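Local coordinates for ABC transporter, substrate binding protein (Aeropyrum pernix, PDB 3EAF) that probably captures a small solute outside the cell and delivers it to an ABC transporter, and carries a bound magnesium ion, at residues S130-L135 / F227-V232; R156-A161 / Y202-N207; Q270-A275 / D284-R289; A28-K33 / R277-S282. One frame throughout, in Å; residues are numbered along the deposited sequence.

Overall arrangement
Interactions 1 and 2 lie in the lobe built on the seven-stranded sheet. They are wholly buried and share it through adjacent strands, 227-230 and 202-205, with centres about 10 Å apart. Interactions 3 and 4 belong to the other lobe, where both use helix 267-278; I286 and L30 touch, so the two run into one another. Chemistry follows depth. Interactions 1 and 2 are apolar, helix or turn against strand, and interaction 3 is likewise apolar packing around one isoleucine. Interaction 4, nearer the surface, combines a leucine contact with water-bridged polar groups. One link between the two pairs is a hydrogen bond from R289 of 284-289 to the carbonyl of V232 in 227-232.

Interaction 1: S130-L135 / F227-V232; sequences SGLAFL and FLLTNV
A buried, apolar helix-on-sheet contact joins G131, L132 and L135 of helix 124-139 to L229, which stands on the middle strand of the seven-stranded sheet. The helix runs nearly antiparallel to strand 227-230, at 159°, with the two short axes 9.4 Å apart. L229 does most of the work. With its CG anti to the backbone N (chi1 176°), its branch rises from the sheet and lodges CD2 against the helix backbone, 3.5 Å from G131 C. Glycine suits that place because a side chain would point straight at L229: even a methyl group would crowd CD2. The two flanking leucines close around the same residue. L132 meets it methyl to methyl, CD2 to CD2 at 3.8 Å, while L135 runs antiparallel to it, bringing CD2 within 3.9 Å of L229 CB. This layering of helices on a mainly parallel sheet is the alpha/beta architecture of periplasmic binding protein lobes, and strand residues such as L229, directed at the helix layer, form its hydrophobic core. L228, one step earlier, points away from this helix. The backbone carbonyl of G131, which accepts a hydrogen bond from L135 N, lies in plane at the edge of the F134 ring. Beyond the pair, L229 also touches W204 on one neighbouring strand and F252 and I254 on the other, while L132 reaches L169 in a loop.

Interaction 2: R156-A161 / Y202-N207; sequences RSPIGA and YVWCGN
P158 is the first residue of 156-161 to reach W204: its ring carbon CG comes to 4.1 Å from CZ2, on the six-membered side of the indole. It sits in the turn that leads into helix 159-165, where a rigid residue without an amide hydrogen fits well and still offers an apolar ring to the core. I159 follows as the first residue of the helix, its amide bonded to R156 O at 3.0 Å. Its CG1 lies beside the backbone N (chi1 -64°), and a further turn at chi2 (-61°) carries the terminal methyl to the five-membered side of the same indole, with CD1 3.8 Å from W204 NE1. The proline and the isoleucine thus share the two rings of one tryptophan, both meeting it at an oblique slant. With CG anti to the backbone N (chi1 166°), the broad indole of W204 spans from the strand to the turn. It also touches A128 of helix 124-139, L146 of strand 142-148 and L229 of strand 227-230. P158 meets S125 and I159 meets Y148, so the turn touches helix 124-139 and strand 142-148 as well as the indole of strand 202-205.

Interaction 3: Q270-A275 / D284-R289; sequences QTIFEA and DQINLR
I272 and I286 share one torsional setting, with CG1 anti to the carbonyl carbon and CG2 anti to the backbone N (chi1 -60° and -56°), and this brings the two CG2 methyls together at 3.7 Å, the side chains meeting at a slant. In F273 the ring is likewise swung to the side of the backbone N (chi1 -79°), which brings it forward from the helix to a second side of I286. There CE1 lies 3.7 Å from I286 CB and 3.8 Å from its CG2, and CD1 lies 4.0 Å from its CG1. The ring approaches at a slant. A beta-branched isoleucine suits the spot: its two branches leave CB in different directions, so CG2 serves I272 and F273 together while CG1 runs beside the ring. CD1 continues to L30 of helix 18-38. The contact ties helix 267-278 to the short linker that leads into helix 288-304. N287, next in the chain, is the N-cap of that second helix, its OD1 bonding the amide of V290, and I272 also touches F294 farther along it. Replacing I286 with an alanine would probably open a gap between helix 267-278 and the linker, leaving the CG2 of I272 and the CD1 of F273 without the methyl and methylene groups they rest on. Because the contact is all hydrocarbon, its hold would come from close fit and exclusion of water, not from bonds with preferred directions.

Interaction 4: A28-K33 / R277-S282; sequences AELAFK and RMNGVS
The side chain of K33 passes at a slant across the side-chain amide of N279, and its extended chain meets it atom by atom. CB is 3.7 Å from N279 OD1, CG passes a little farther off, and CD makes the closest approach, 3.5 Å from the same oxygen. At the tip, NZ reaches water 2 by a weak bond of 3.5 Å, and that water donates to N279 OD1 at 2.8 Å. The lysine therefore uses its methylenes as a flank for the amide and sends its charge outward to solvent. The other end of the amide is bridged too: N279 ND2 donates to water 1 at 3.1 Å, which gives a weak bond to K33 O. N279 is the residue at which helix 267-278 breaks, and its ND2 bonds back to A275 O, a carbonyl in the last turn; G280 follows with positive phi (64°), a conformation glycine takes easily. An asparagine thus ties the helix end while facing helix 18-38. This helix-terminating turn packs against a helix that lies on the six-stranded sheet of one lobe of the periplasmic binding protein fold. An alanine in place of N279 is likely to leave A275 O without its side-chain donor and to break both water bridges, since each water would lose its amide partner. Deeper in, L30 packs against the turn: its CD2 lies 3.8 Å from N279 CB and 3.9 Å from V281 CG2. V281 gives the loop an apolar face there, and A31, turned away from this contact, touches V297 and F294.

Interaction 1: S130-L135 / F227-V232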
loop_
_atom_site.group_PDB
_atom_site.type_symbol
_atom_site.label_atom_id
_atom_site.label_comp_id
_atom_site.label_asym_id
_atom_site.label_seq_id
_atom_site.Cartn_x
_atom_site.Cartn_y
_atom_site.Cartn_z
ATOM N N SER A 130 -8.016 -10.295 -5.809
ATOM C CA SER A 130 -7.380 -10.300 -7.129
ATOM C C SER A 130 -6.208 -11.272 -7.192
ATOM O O SER A 130 -6.070 -12.028 -8.162
ATOM C CB SER A 130 -6.914 -8.897 -7.514
ATOM O OG SER A 130 -8.022 -8.033 -7.709
ATOM N N GLY A 131 -5.366 -11.248 -6.159
ATOM C CA GLY A 131 -4.219 -12.159 -6.055
ATOM C C GLY A 131 -4.630 -13.614 -5.897
ATOM O O GLY A 131 -3.984 -14.514 -6.447
ATOM N N LEU A 132 -5.706 -13.847 -5.141
ATOM C CA LEU A 132 -6.199 -15.204 -4.888
ATOM C C LEU A 132 -6.895 -15.798 -6.115
ATOM O O LEU A 132 -6.802 -17.005 -6.361
ATOM C CB LEU A 132 -7.120 -15.224 -3.664
ATOM C CG LEU A 132 -6.412 -14.980 -2.322
ATOM C CD1 LEU A 132 -7.415 -14.603 -1.237
ATOM C CD2 LEU A 132 -5.555 -16.193 -1.902
ATOM N N ALA A 133 -7.587 -14.941 -6.872
ATOM C CA ALA A 133 -8.168 -15.301 -8.168
ATOM C C ALA A 133 -7.075 -15.713 -9.141
ATOM O O ALA A 133 -7.234 -16.695 -9.885
ATOM C CB ALA A 133 -8.982 -14.135 -8.736
ATOM N N PHE A 134 -5.966 -14.969 -9.137
ATOM C CA PHE A 134 -4.778 -15.354 -9.904
ATOM C C PHE A 134 -4.341 -16.780 -9.552
ATOM O O PHE A 134 -4.125 -17.605 -10.447
ATOM C CB PHE A 134 -3.600 -14.383 -9.697
ATOM C CG PHE A 134 -2.265 -14.986 -10.057
ATOM C CD1 PHE A 134 -1.833 -15.011 -11.383
ATOM C CD2 PHE A 134 -1.476 -15.592 -9.084
ATOM C CE1 PHE A 134 -0.621 -15.602 -11.725
ATOM C CE2 PHE A 134 -0.267 -16.193 -9.417
ATOM C CZ PHE A 134 0.167 -16.194 -10.735
ATOM N N LEU A 135 -4.212 -17.057 -8.254
ATOM C CA LEU A 135 -3.807 -18.383 -7.771
ATOM C C LEU A 135 -4.772 -19.474 -8.216
ATOM O O LEU A 135 -4.347 -20.527 -8.692
ATOM C CB LEU A 135 -3.699 -18.394 -6.240
ATOM C CG LEU A 135 -2.349 -18.531 -5.519
ATOM C CD1 LEU A 135 -1.227 -17.768 -6.186
ATOM C CD2 LEU A 135 -2.501 -18.107 -4.063
ATOM N N PHE A 227 2.175 -22.875 -2.158
ATOM C CA PHE A 227 2.472 -21.542 -2.671
ATOM C C PHE A 227 2.154 -20.496 -1.599
ATOM O O PHE A 227 1.148 -20.608 -0.900
ATOM C CB PHE A 227 1.638 -21.239 -3.915
ATOM C CG PHE A 227 2.047 -22.017 -5.140
ATOM C CD1 PHE A 227 3.349 -21.964 -5.617
ATOM C CD2 PHE A 227 1.116 -22.777 -5.835
ATOM C CE1 PHE A 227 3.726 -22.668 -6.754
ATOM C CE2 PHE A 227 1.486 -23.488 -6.980
ATOM C CZ PHE A 227 2.797 -23.430 -7.435
ATOM N N LEU A 228 3.015 -19.491 -1.478
ATOM C CA LEU A 228 2.758 -18.339 -0.616
ATOM C C LEU A 228 2.367 -17.115 -1.445
ATOM O O LEU A 228 3.057 -16.756 -2.403
ATOM C CB LEU A 228 3.976 -18.030 0.264
ATOM C CG LEU A 228 3.994 -16.772 1.149
ATOM C CD1 LEU A 228 2.845 -16.724 2.156
ATOM C CD2 LEU A 228 5.319 -16.681 1.883
ATOM N N LEU A 229 1.245 -16.496 -1.083
ATOM C CA LEU A 229 0.859 -15.214 -1.664
ATOM C C LEU A 229 0.854 -14.160 -0.567
ATOM O O LEU A 229 0.252 -14.361 0.485
ATOM C CB LEU A 229 -0.526 -15.296 -2.317
ATOM C CG LEU A 229 -1.126 -13.996 -2.891
ATOM C CD1 LEU A 229 -0.463 -13.555 -4.211
ATOM C CD2 LEU A 229 -2.637 -14.130 -3.077
ATOM N N THR A 230 1.515 -13.032 -0.813
ATOM C CA THR A 230 1.540 -11.959 0.185
ATOM C C THR A 230 0.840 -10.715 -0.309
ATOM O O THR A 230 0.803 -10.430 -1.512
ATOM C CB THR A 230 2.975 -11.547 0.628
ATOM O OG1 THR A 230 3.559 -10.673 -0.349
ATOM C CG2 THR A 230 3.873 -12.760 0.859
ATOM N N ASN A 231 0.308 -9.960 0.642
ATOM C CA ASN A 231 -0.124 -8.605 0.387
ATOM C C ASN A 231 1.049 -7.753 -0.094
ATOM O O ASN A 231 2.205 -8.169 0.017
ATOM C CB ASN A 231 -0.755 -8.009 1.637
ATOM C CG ASN A 231 0.259 -7.675 2.702
ATOM O OD1 ASN A 231 0.562 -6.512 2.905
ATOM N ND2 ASN A 231 0.778 -8.695 3.402
ATOM N N VAL A 232 0.734 -6.571 -0.619
ATOM C CA VAL A 232 1.725 -5.654 -1.209
ATOM C C VAL A 232 2.937 -5.327 -0.306
ATOM O O VAL A 232 4.065 -5.222 -0.798
ATOM C CB VAL A 232 1.051 -4.351 -1.773
ATOM C CG1 VAL A 232 0.269 -3.597 -0.682
ATOM C CG2 VAL A 232 2.086 -3.438 -2.453
#

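Interaction 2: R156-A161 / Y202-N207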
loop_
_atom_site.group_PDB
_atom_site.type_symbol
_atom_site.label_atom_id
_atom_site.label_comp_id
_atom_site.label_asym_id
_atom_site.label_seq_id
_atom_site.Cartn_x
_atom_site.Cartn_y
_atom_site.Cartn_z
ATOM N N ARG A 156 -5.343 -7.739 9.833
ATOM C CA ARG A 156 -6.717 -8.245 9.831
ATOM C C ARG A 156 -7.550 -7.768 8.642
ATOM O O ARG A 156 -8.561 -8.383 8.308
ATOM C CB ARG A 156 -7.453 -7.768 11.089
ATOM C CG ARG A 156 -7.067 -8.405 12.404
ATOM C CD ARG A 156 -8.152 -8.102 13.462
ATOM N NE ARG A 156 -8.302 -6.669 13.743
ATOM C CZ ARG A 156 -7.750 -6.038 14.783
ATOM N NH1 ARG A 156 -7.001 -6.705 15.658
ATOM N NH2 ARG A 156 -7.958 -4.736 14.964
ATOM N N SER A 157 -7.133 -6.671 8.017
ATOM C CA SER A 157 -8.041 -5.850 7.196
ATOM C C SER A 157 -8.846 -6.594 6.116
ATOM O O SER A 157 -10.074 -6.438 6.065
ATOM C CB SER A 157 -7.317 -4.622 6.610
ATOM O OG SER A 157 -8.227 -3.780 5.915
ATOM N N PRO A 158 -8.177 -7.378 5.244
ATOM C CA PRO A 158 -8.932 -8.058 4.184
ATOM C C PRO A 158 -9.443 -9.464 4.559
ATOM O O PRO A 158 -10.114 -10.108 3.739
ATOM C CB PRO A 158 -7.893 -8.182 3.074
ATOM C CG PRO A 158 -6.621 -8.419 3.810
ATOM C CD PRO A 158 -6.732 -7.665 5.128
ATOM N N ILE A 159 -9.133 -9.931 5.770
ATOM C CA ILE A 159 -9.423 -11.322 6.164
ATOM C C ILE A 159 -10.907 -11.692 6.027
ATOM O O ILE A 159 -11.247 -12.703 5.406
ATOM C CB ILE A 159 -8.858 -11.667 7.576
ATOM C CG1 ILE A 159 -7.324 -11.589 7.587
ATOM C CG2 ILE A 159 -9.337 -13.048 8.054
ATOM C CD1 ILE A 159 -6.600 -12.569 6.625
ATOM N N GLY A 160 -11.790 -10.855 6.564
ATOM C CA GLY A 160 -13.234 -11.088 6.418
ATOM C C GLY A 160 -13.702 -11.217 4.975
ATOM O O GLY A 160 -14.500 -12.106 4.643
ATOM N N ALA A 161 -13.217 -10.321 4.115
ATOM C CA ALA A 161 -13.580 -10.325 2.698
ATOM C C ALA A 161 -13.013 -11.541 1.967
ATOM O O ALA A 161 -13.665 -12.090 1.075
ATOM C CB ALA A 161 -13.135 -9.024 2.015
ATOM N N TYR A 202 -2.348 -23.416 -0.813
ATOM C CA TYR A 202 -2.040 -21.996 -0.871
ATOM C C TYR A 202 -2.042 -21.367 0.524
ATOM O O TYR A 202 -2.882 -21.699 1.369
ATOM C CB TYR A 202 -3.043 -21.257 -1.765
ATOM C CG TYR A 202 -3.355 -21.937 -3.089
ATOM C CD1 TYR A 202 -2.378 -22.094 -4.074
ATOM C CD2 TYR A 202 -4.640 -22.397 -3.363
ATOM C CE1 TYR A 202 -2.677 -22.720 -5.300
ATOM C CE2 TYR A 202 -4.949 -23.013 -4.576
ATOM C CZ TYR A 202 -3.969 -23.172 -5.537
ATOM O OH TYR A 202 -4.299 -23.783 -6.736
ATOM N N VAL A 203 -1.087 -20.470 0.754
ATOM C CA VAL A 203 -1.011 -19.706 2.005
ATOM C C VAL A 203 -1.075 -18.214 1.700
ATOM O O VAL A 203 -0.318 -17.719 0.864
ATOM C CB VAL A 203 0.283 -20.020 2.802
ATOM C CG1 VAL A 203 0.427 -19.092 4.018
ATOM C CG2 VAL A 203 0.309 -21.481 3.255
ATOM N N TRP A 204 -1.997 -17.512 2.364
ATOM C CA TRP A 204 -2.022 -16.045 2.367
ATOM C C TRP A 204 -1.285 -15.497 3.596
ATOM O O TRP A 204 -1.442 -16.020 4.697
ATOM C CB TRP A 204 -3.471 -15.540 2.348
ATOM C CG TRP A 204 -3.629 -14.078 2.681
ATOM C CD1 TRP A 204 -4.008 -13.540 3.885
ATOM C CD2 TRP A 204 -3.408 -12.972 1.801
ATOM N NE1 TRP A 204 -4.036 -12.166 3.803
ATOM C CE2 TRP A 204 -3.678 -11.791 2.533
ATOM C CE3 TRP A 204 -3.012 -12.863 0.462
ATOM C CZ2 TRP A 204 -3.561 -10.514 1.970
ATOM C CZ3 TRP A 204 -2.897 -11.597 -0.096
ATOM C CH2 TRP A 204 -3.171 -10.440 0.658
ATOM N N CYS A 205 -0.467 -14.463 3.410
ATOM C CA CYS A 205 0.109 -13.760 4.555
ATOM C C CYS A 205 -0.210 -12.262 4.525
ATOM O O CYS A 205 0.047 -11.591 3.532
ATOM C CB CYS A 205 1.617 -13.999 4.669
ATOM S SG CYS A 205 2.311 -13.344 6.210
ATOM N N GLY A 206 -0.752 -11.754 5.630
ATOM C CA GLY A 206 -1.208 -10.368 5.705
ATOM C C GLY A 206 -0.281 -9.371 6.383
ATOM O O GLY A 206 -0.668 -8.225 6.592
ATOM N N ASN A 207 0.950 -9.791 6.686
ATOM C CA ASN A 207 1.921 -8.950 7.397
ATOM C C ASN A 207 2.959 -8.314 6.453
ATOM O O ASN A 207 2.915 -8.529 5.237
ATOM C CB ASN A 207 2.657 -9.770 8.471
ATOM C CG ASN A 207 1.735 -10.316 9.553
ATOM O OD1 ASN A 207 0.546 -9.991 9.612
ATOM N ND2 ASN A 207 2.291 -11.151 10.424
#

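Interaction 3: Q270-A275 / D284-R289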
loop_
_atom_site.group_PDB
_atom_site.type_symbol
_atom_site.label_atom_id
_atom_site.label_comp_id
_atom_site.label_asym_id
_atom_site.label_seq_id
_atom_site.Cartn_x
_atom_site.Cartn_y
_atom_site.Cartn_z
ATOM N N GLN A 270 10.766 6.657 -14.585
ATOM C CA GLN A 270 11.830 7.566 -15.034
ATOM C C GLN A 270 11.792 8.921 -14.319
ATOM O O GLN A 270 12.833 9.557 -14.128
ATOM C CB GLN A 270 11.816 7.737 -16.559
ATOM C CG GLN A 270 12.279 6.490 -17.317
ATOM C CD GLN A 270 13.631 5.964 -16.841
ATOM O OE1 GLN A 270 14.563 6.728 -16.607
ATOM N NE2 GLN A 270 13.734 4.662 -16.696
ATOM N N THR A 271 10.590 9.350 -13.929
ATOM C CA THR A 271 10.402 10.558 -13.124
ATOM C C THR A 271 11.071 10.402 -11.748
ATOM O O THR A 271 11.750 11.313 -11.270
ATOM C CB THR A 271 8.895 10.893 -12.987
ATOM O OG1 THR A 271 8.362 11.241 -14.276
ATOM C CG2 THR A 271 8.657 12.038 -12.021
ATOM N N ILE A 272 10.881 9.237 -11.128
ATOM C CA ILE A 272 11.517 8.921 -9.848
ATOM C C ILE A 272 13.047 8.868 -9.979
ATOM O O ILE A 272 13.762 9.417 -9.143
ATOM C CB ILE A 272 10.942 7.615 -9.206
ATOM C CG1 ILE A 272 9.432 7.774 -8.968
ATOM C CG2 ILE A 272 11.677 7.289 -7.888
ATOM C CD1 ILE A 272 8.688 6.516 -8.502
ATOM N N PHE A 273 13.541 8.222 -11.034
ATOM C CA PHE A 273 14.980 8.166 -11.300
ATOM C C PHE A 273 15.614 9.546 -11.475
ATOM O O PHE A 273 16.745 9.764 -11.037
ATOM C CB PHE A 273 15.286 7.275 -12.512
ATOM C CG PHE A 273 15.259 5.807 -12.195
ATOM C CD1 PHE A 273 15.989 5.303 -11.117
ATOM C CD2 PHE A 273 14.518 4.927 -12.968
ATOM C CE1 PHE A 273 15.972 3.951 -10.816
ATOM C CE2 PHE A 273 14.494 3.561 -12.669
ATOM C CZ PHE A 273 15.221 3.078 -11.592
ATOM N N GLU A 274 14.883 10.471 -12.096
ATOM C CA GLU A 274 15.367 11.846 -12.230
ATOM C C GLU A 274 15.397 12.534 -10.861
ATOM O O GLU A 274 16.364 13.228 -10.533
ATOM C CB GLU A 274 14.535 12.658 -13.232
ATOM C CG GLU A 274 15.240 13.962 -13.661
ATOM C CD GLU A 274 14.329 14.981 -14.331
ATOM O OE1 GLU A 274 13.117 14.724 -14.478
ATOM O OE2 GLU A 274 14.836 16.064 -14.707
ATOM N N ALA A 275 14.342 12.327 -10.068
ATOM C CA ALA A 275 14.278 12.864 -8.707
ATOM C C ALA A 275 15.479 12.405 -7.888
ATOM O O ALA A 275 16.124 13.211 -7.210
ATOM C CB ALA A 275 12.969 12.465 -8.031
ATOM N N ASP A 284 20.351 2.383 -7.310
ATOM C CA ASP A 284 20.039 1.104 -6.668
ATOM C C ASP A 284 19.229 1.212 -5.359
ATOM O O ASP A 284 18.848 0.195 -4.772
ATOM C CB ASP A 284 21.314 0.261 -6.471
ATOM C CG ASP A 284 22.266 0.831 -5.411
ATOM O OD1 ASP A 284 21.985 1.883 -4.793
ATOM O OD2 ASP A 284 23.327 0.202 -5.199
ATOM N N GLN A 285 18.970 2.440 -4.912
ATOM C CA GLN A 285 18.126 2.670 -3.746
ATOM C C GLN A 285 16.663 2.873 -4.135
ATOM O O GLN A 285 15.800 3.019 -3.274
ATOM C CB GLN A 285 18.632 3.866 -2.934
ATOM C CG GLN A 285 20.013 3.649 -2.326
ATOM C CD GLN A 285 20.374 4.686 -1.274
ATOM O OE1 GLN A 285 19.732 5.735 -1.160
ATOM N NE2 GLN A 285 21.413 4.390 -0.489
ATOM N N ILE A 286 16.392 2.883 -5.437
ATOM C CA ILE A 286 15.034 3.091 -5.935
ATOM C C ILE A 286 14.356 1.732 -6.090
ATOM O O ILE A 286 14.779 0.900 -6.896
ATOM C CB ILE A 286 15.027 3.891 -7.261
ATOM C CG1 ILE A 286 15.761 5.236 -7.089
ATOM C CG2 ILE A 286 13.600 4.083 -7.796
ATOM C CD1 ILE A 286 15.152 6.174 -6.044
ATOM N N ASN A 287 13.316 1.515 -5.293
ATOM C CA ASN A 287 12.620 0.235 -5.242
ATOM C C ASN A 287 11.115 0.463 -5.126
ATOM O O ASN A 287 10.666 1.607 -5.100
ATOM C CB ASN A 287 13.150 -0.615 -4.074
ATOM C CG ASN A 287 13.093 0.120 -2.732
ATOM O OD1 ASN A 287 12.075 0.706 -2.367
ATOM N ND2 ASN A 287 14.194 0.093 -2.002
ATOM N N LEU A 288 10.345 -0.622 -5.053
ATOM C CA LEU A 288 8.884 -0.534 -4.907
ATOM C C LEU A 288 8.420 0.378 -3.754
ATOM O O LEU A 288 7.460 1.142 -3.901
ATOM C CB LEU A 288 8.287 -1.935 -4.736
ATOM C CG LEU A 288 6.813 -2.007 -4.331
ATOM C CD1 LEU A 288 5.915 -1.492 -5.461
ATOM C CD2 LEU A 288 6.435 -3.426 -3.913
ATOM N N ARG A 289 9.101 0.303 -2.612
ATOM C CA ARG A 289 8.700 1.088 -1.433
ATOM C C ARG A 289 8.856 2.579 -1.699
ATOM O O ARG A 289 7.995 3.380 -1.335
ATOM C CB ARG A 289 9.498 0.670 -0.191
ATOM C CG ARG A 289 9.440 -0.832 0.142
ATOM C CD ARG A 289 8.032 -1.404 -0.034
ATOM N NE ARG A 289 8.000 -2.859 0.110
ATOM C CZ ARG A 289 6.928 -3.609 -0.104
ATOM N NH1 ARG A 289 5.784 -3.051 -0.489
ATOM N NH2 ARG A 289 7.002 -4.922 0.071
#

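Interaction 4: A28-K33 / R277-S282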
loop_
_atom_site.group_PDB
_atom_site.type_symbol
_atom_site.label_atom_id
_atom_site.label_comp_id
_atom_site.label_asym_id
_atom_site.label_seq_id
_atom_site.Cartn_x
_atom_site.Cartn_y
_atom_site.Cartn_z
ATOM N N ALA A 28 8.601 9.524 -0.574
ATOM C CA ALA A 28 7.758 10.693 -0.325
ATOM C C ALA A 28 8.583 11.982 -0.295
ATOM O O ALA A 28 8.176 12.995 -0.861
ATOM C CB ALA A 28 6.965 10.528 0.979
ATOM N N GLU A 29 9.743 11.931 0.357
ATOM C CA GLU A 29 10.631 13.090 0.446
ATOM C C GLU A 29 11.210 13.441 -0.919
ATOM O O GLU A 29 11.235 14.612 -1.294
ATOM C CB GLU A 29 11.743 12.862 1.466
ATOM C CG GLU A 29 11.269 12.976 2.903
ATOM C CD GLU A 29 12.416 13.230 3.866
ATOM O OE1 GLU A 29 13.208 12.300 4.123
ATOM O OE2 GLU A 29 12.523 14.367 4.358
ATOM N N LEU A 30 11.658 12.426 -1.655
ATOM C CA LEU A 30 12.103 12.615 -3.037
ATOM C C LEU A 30 11.061 13.357 -3.861
ATOM O O LEU A 30 11.394 14.291 -4.584
ATOM C CB LEU A 30 12.421 11.283 -3.713
ATOM C CG LEU A 30 13.818 10.685 -3.540
ATOM C CD1 LEU A 30 13.905 9.427 -4.390
ATOM C CD2 LEU A 30 14.920 11.687 -3.911
ATOM N N ALA A 31 9.802 12.942 -3.738
ATOM C CA ALA A 31 8.697 13.549 -4.492
ATOM C C ALA A 31 8.434 15.004 -4.108
ATOM O O ALA A 31 8.263 15.851 -4.986
ATOM C CB ALA A 31 7.425 12.718 -4.347
ATOM N N PHE A 32 8.400 15.287 -2.808
ATOM C CA PHE A 32 8.255 16.662 -2.334
ATOM C C PHE A 32 9.360 17.561 -2.903
ATOM O O PHE A 32 9.083 18.638 -3.448
ATOM C CB PHE A 32 8.271 16.721 -0.808
ATOM C CG PHE A 32 6.956 16.349 -0.158
ATOM C CD1 PHE A 32 5.767 16.989 -0.524
ATOM C CD2 PHE A 32 6.919 15.388 0.853
ATOM C CE1 PHE A 32 4.550 16.653 0.092
ATOM C CE2 PHE A 32 5.706 15.040 1.482
ATOM C CZ PHE A 32 4.525 15.675 1.104
ATOM N N LYS A 33 10.606 17.111 -2.788
ATOM C CA LYS A 33 11.736 17.907 -3.255
ATOM C C LYS A 33 11.702 18.056 -4.775
ATOM O O LYS A 33 11.964 19.145 -5.295
ATOM C CB LYS A 33 13.068 17.301 -2.804
ATOM C CG LYS A 33 13.284 17.316 -1.290
ATOM C CD LYS A 33 14.545 16.553 -0.939
ATOM C CE LYS A 33 14.924 16.698 0.532
ATOM N NZ LYS A 33 16.259 16.082 0.767
ATOM N N ARG A 277 18.474 11.380 -9.088
ATOM C CA ARG A 277 19.698 12.026 -9.584
ATOM C C ARG A 277 19.841 13.447 -9.050
ATOM O O ARG A 277 20.922 13.844 -8.636
ATOM C CB ARG A 277 19.772 12.038 -11.117
ATOM C CG ARG A 277 20.022 10.680 -11.768
ATOM C CD ARG A 277 20.278 10.818 -13.291
ATOM N NE ARG A 277 19.128 11.375 -14.018
ATOM C CZ ARG A 277 18.133 10.654 -14.537
ATOM N NH1 ARG A 277 18.126 9.330 -14.426
ATOM N NH2 ARG A 277 17.139 11.259 -15.173
HETATM N N MSE A 278 18.744 14.200 -9.064
HETATM C CA MSE A 278 18.731 15.598 -8.618
HETATM C C MSE A 278 18.962 15.762 -7.114
HETATM O O MSE A 278 19.365 16.834 -6.653
HETATM C CB MSE A 278 17.418 16.268 -9.014
HETATM C CG MSE A 278 17.265 16.477 -10.508
HETATM SE SE MSE A 278 15.453 16.982 -11.004
HETATM C CE MSE A 278 15.299 18.665 -10.017
ATOM N N ASN A 279 18.713 14.695 -6.358
ATOM C CA ASN A 279 18.854 14.737 -4.910
ATOM C C ASN A 279 19.945 13.812 -4.349
ATOM O O ASN A 279 19.968 13.511 -3.161
ATOM C CB ASN A 279 17.490 14.505 -4.252
ATOM C CG ASN A 279 16.523 15.655 -4.508
ATOM O OD1 ASN A 279 16.561 16.676 -3.827
ATOM N ND2 ASN A 279 15.652 15.489 -5.493
ATOM N N GLY A 280 20.860 13.385 -5.211
ATOM C CA GLY A 280 22.027 12.615 -4.792
ATOM C C GLY A 280 21.705 11.263 -4.183
ATOM O O GLY A 280 22.410 10.802 -3.280
ATOM N N VAL A 281 20.635 10.636 -4.675
ATOM C CA VAL A 281 20.240 9.288 -4.256
ATOM C C VAL A 281 20.653 8.282 -5.329
ATOM O O VAL A 281 20.292 8.422 -6.501
ATOM C CB VAL A 281 18.706 9.194 -3.987
ATOM C CG1 VAL A 281 18.265 7.751 -3.781
ATOM C CG2 VAL A 281 18.314 10.049 -2.786
ATOM N N SER A 282 21.411 7.269 -4.916
ATOM C CA SER A 282 21.889 6.226 -5.815
ATOM C C SER A 282 20.730 5.458 -6.465
ATOM O O SER A 282 19.723 5.165 -5.809
ATOM C CB SER A 282 22.809 5.279 -5.045
ATOM O OG SER A 282 23.024 4.080 -5.763
HETATM O O HOH W 1 14.738 18.188 -6.612
HETATM O O HOH W 2 18.471 17.075 -1.754
#